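Local coordinates for protein RNA 2',3'-cyclic phosphodiesterase (Deinococcus radiodurans, PDB 5H7E) that is a phosphoesterase of the LigT-like family in the 2H clan, named for its two histidine motifs, at residues A[41-49]-A[101-112]. Numbering follows the deposited sequence.
Sequences MHVTLSYLP and LTELAENLRAGI. With SO4 (sulfate ion), chain D.
The guanidinium group of Arg-109 meets Leu-45 edge-on: the carbonyl oxygen of Leu-45 lies in its plane and takes two N-H groups from the same edge. The bond from Arg-109 NE to Leu-45 O is the shorter and straighter, 2.9 Å at 163°; Arg-109 NH2 reaches that oxygen at 3.2 Å. This side-on grip illustrates how a helix arginine can satisfy a carbonyl where a strand bends, here at a classic beta bulge in which Leu-45 and Ser-46 both face Tyr-10. An extended chain from CG to NE carries the group there, and NH1 binds Leu-122 O.

Next to this polar grip, Leu-45 CD2 wedges against the helix, 3.7 Å from Leu-104 CG, while its CB meets Leu-108 CD2. The methyls of Leu-48 and Ile-112 approach tip to tip (CD2 to CG2, 3.9 Å), and Ser-46 OG, bonded to Asp-121, lies against Ile-112 CD1. His-42 and Thr-44 fit one His-x-Thr motif of 2H proteins, near a sulfate hydrogen-bonded to His-127 and Thr-129, consistent with an anion pocket. Helix 101-114 thus packs on strand 42-48 and its antiparallel neighbour 6-13, where Leu-108 and Ile-112 touch Tyr-10, with Leu-66 of helix 56-67 touching Leu-104 and Leu-108.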
# COMPACT_ATOMS: atom_id res chain seq x y z
N MET A 41 -7.16 -3.91 -1.22
CA MET A 41 -6.73 -2.56 -1.60
C MET A 41 -6.05 -1.86 -0.43
O MET A 41 -6.55 -1.84 0.69
CB MET A 41 -7.93 -1.72 -2.04
CG MET A 41 -8.51 -2.18 -3.40
SD MET A 41 -10.01 -1.24 -3.78
CE MET A 41 -10.45 -1.99 -5.36
N HIS A 42 -4.88 -1.29 -0.69
CA HIS A 42 -4.15 -0.63 0.36
C HIS A 42 -3.14 0.31 -0.31
O HIS A 42 -2.87 0.22 -1.52
CB HIS A 42 -3.42 -1.62 1.29
CG HIS A 42 -2.60 -2.58 0.55
ND1 HIS A 42 -2.99 -3.89 0.37
CD2 HIS A 42 -1.40 -2.45 -0.03
CE1 HIS A 42 -2.08 -4.51 -0.35
NE2 HIS A 42 -1.12 -3.65 -0.65
N VAL A 43 -2.61 1.23 0.50
CA VAL A 43 -1.55 2.15 0.04
C VAL A 43 -0.22 1.67 0.64
O VAL A 43 -0.01 1.85 1.84
CB VAL A 43 -1.81 3.59 0.49
CG1 VAL A 43 -0.68 4.51 -0.02
CG2 VAL A 43 -3.18 4.14 0.02
N THR A 44 0.61 0.98 -0.15
CA THR A 44 1.85 0.40 0.39
C THR A 44 2.88 1.48 0.60
O THR A 44 3.10 2.33 -0.26
CB THR A 44 2.38 -0.62 -0.58
OG1 THR A 44 1.38 -1.60 -0.78
CG2 THR A 44 3.67 -1.34 -0.01
N LEU A 45 3.57 1.42 1.75
CA LEU A 45 4.70 2.31 2.02
C LEU A 45 6.06 1.61 1.90
O LEU A 45 7.03 2.25 1.50
CB LEU A 45 4.57 2.89 3.44
CG LEU A 45 3.52 4.03 3.62
CD1 LEU A 45 2.15 3.57 3.68
CD2 LEU A 45 3.83 4.88 4.87
N SER A 46 6.14 0.33 2.24
CA SER A 46 7.36 -0.41 2.04
C SER A 46 7.02 -1.89 2.05
O SER A 46 6.15 -2.34 2.81
CB SER A 46 8.37 -0.13 3.17
OG SER A 46 9.61 -0.76 2.82
N TYR A 47 7.70 -2.64 1.19
CA TYR A 47 7.51 -4.08 1.08
C TYR A 47 8.79 -4.79 1.50
O TYR A 47 9.86 -4.45 1.03
CB TYR A 47 7.12 -4.43 -0.37
CG TYR A 47 7.13 -5.89 -0.66
CD1 TYR A 47 6.31 -6.75 0.01
CD2 TYR A 47 8.00 -6.41 -1.61
CE1 TYR A 47 6.35 -8.11 -0.23
CE2 TYR A 47 8.03 -7.77 -1.89
CZ TYR A 47 7.22 -8.60 -1.19
OH TYR A 47 7.26 -9.96 -1.47
N LEU A 48 8.64 -5.78 2.38
CA LEU A 48 9.75 -6.50 3.01
C LEU A 48 9.60 -7.97 2.69
O LEU A 48 8.86 -8.71 3.38
CB LEU A 48 9.70 -6.27 4.53
CG LEU A 48 9.85 -4.82 5.04
CD1 LEU A 48 8.61 -3.97 4.86
CD2 LEU A 48 10.15 -4.85 6.52
N PRO A 49 10.31 -8.47 1.68
CA PRO A 49 9.99 -9.80 1.15
C PRO A 49 10.36 -10.96 2.05
O PRO A 49 9.84 -12.06 1.86
CB PRO A 49 10.78 -9.85 -0.16
CG PRO A 49 11.86 -8.81 0.01
CD PRO A 49 11.26 -7.73 0.84
N LEU A 101 2.71 11.96 3.81
CA LEU A 101 2.76 10.54 3.43
C LEU A 101 4.12 10.16 2.82
O LEU A 101 4.67 9.10 3.15
CB LEU A 101 1.62 10.21 2.49
CG LEU A 101 1.60 8.74 2.01
CD1 LEU A 101 1.43 7.75 3.17
CD2 LEU A 101 0.43 8.64 1.10
N THR A 102 4.65 10.98 1.90
CA THR A 102 6.00 10.71 1.41
C THR A 102 7.03 10.72 2.53
O THR A 102 7.89 9.84 2.59
CB THR A 102 6.41 11.70 0.33
OG1 THR A 102 5.50 11.51 -0.77
CG2 THR A 102 7.88 11.44 -0.11
N GLU A 103 6.96 11.70 3.43
CA GLU A 103 7.90 11.76 4.54
C GLU A 103 7.80 10.51 5.41
O GLU A 103 8.81 9.94 5.80
CB GLU A 103 7.61 13.03 5.37
CG GLU A 103 7.96 13.06 6.83
CD GLU A 103 7.41 14.33 7.57
OE1 GLU A 103 6.81 15.22 6.94
OE2 GLU A 103 7.58 14.45 8.78
N LEU A 104 6.60 10.04 5.67
CA LEU A 104 6.44 8.81 6.46
C LEU A 104 7.04 7.62 5.73
O LEU A 104 7.78 6.82 6.32
CB LEU A 104 4.97 8.56 6.76
CG LEU A 104 4.66 7.25 7.52
CD1 LEU A 104 5.32 7.26 8.89
CD2 LEU A 104 3.13 7.20 7.67
N ALA A 105 6.75 7.49 4.44
CA ALA A 105 7.32 6.36 3.71
C ALA A 105 8.83 6.41 3.68
O ALA A 105 9.49 5.37 3.83
CB ALA A 105 6.77 6.33 2.29
N GLU A 106 9.42 7.60 3.47
CA GLU A 106 10.87 7.66 3.39
C GLU A 106 11.52 7.39 4.75
O GLU A 106 12.59 6.77 4.81
CB GLU A 106 11.34 9.00 2.82
CG GLU A 106 10.80 9.23 1.40
CD GLU A 106 11.38 8.25 0.35
OE1 GLU A 106 10.90 8.28 -0.80
OE2 GLU A 106 12.33 7.49 0.65
N ASN A 107 10.91 7.92 5.85
CA ASN A 107 11.45 7.63 7.20
C ASN A 107 11.33 6.15 7.51
O ASN A 107 12.23 5.57 8.14
CB ASN A 107 10.69 8.41 8.27
CG ASN A 107 11.17 9.85 8.43
OD1 ASN A 107 11.66 10.21 9.48
ND2 ASN A 107 11.01 10.66 7.42
N LEU A 108 10.21 5.53 7.10
CA LEU A 108 10.02 4.10 7.33
C LEU A 108 11.09 3.30 6.60
O LEU A 108 11.74 2.41 7.17
CB LEU A 108 8.60 3.76 6.86
CG LEU A 108 8.17 2.37 7.08
CD1 LEU A 108 8.01 2.12 8.62
CD2 LEU A 108 6.84 2.19 6.34
N ARG A 109 11.29 3.61 5.31
CA ARG A 109 12.27 2.88 4.52
C ARG A 109 13.66 3.05 5.10
O ARG A 109 14.46 2.10 5.14
CB ARG A 109 12.21 3.35 3.05
CG ARG A 109 10.91 2.90 2.41
CD ARG A 109 10.75 3.63 1.08
NE ARG A 109 9.55 3.16 0.39
CZ ARG A 109 9.43 3.09 -0.94
NH1 ARG A 109 10.45 3.51 -1.72
NH2 ARG A 109 8.31 2.58 -1.44
N ALA A 110 13.99 4.28 5.54
CA ALA A 110 15.28 4.48 6.16
C ALA A 110 15.40 3.68 7.45
O ALA A 110 16.49 3.17 7.76
CB ALA A 110 15.52 5.97 6.42
N GLY A 111 14.34 3.67 8.27
CA GLY A 111 14.41 2.93 9.52
C GLY A 111 14.55 1.44 9.31
O GLY A 111 15.24 0.76 10.08
N ILE A 112 13.88 0.92 8.30
CA ILE A 112 13.96 -0.50 8.02
C ILE A 112 15.39 -0.86 7.64
O ILE A 112 15.92 -1.86 8.09
CB ILE A 112 13.00 -0.92 6.91
CG1 ILE A 112 11.56 -0.69 7.36
CG2 ILE A 112 13.19 -2.38 6.55
CD1 ILE A 112 10.56 -0.82 6.24
S SO4 D . 1.27 -2.46 -4.69
O1 SO4 D . 1.93 -3.74 -4.62
O2 SO4 D . 1.45 -1.95 -6.07
O3 SO4 D . -0.11 -2.71 -4.31
O4 SO4 D . 1.85 -1.51 -3.81
O HOH W 1 5.61 1.55 -1.50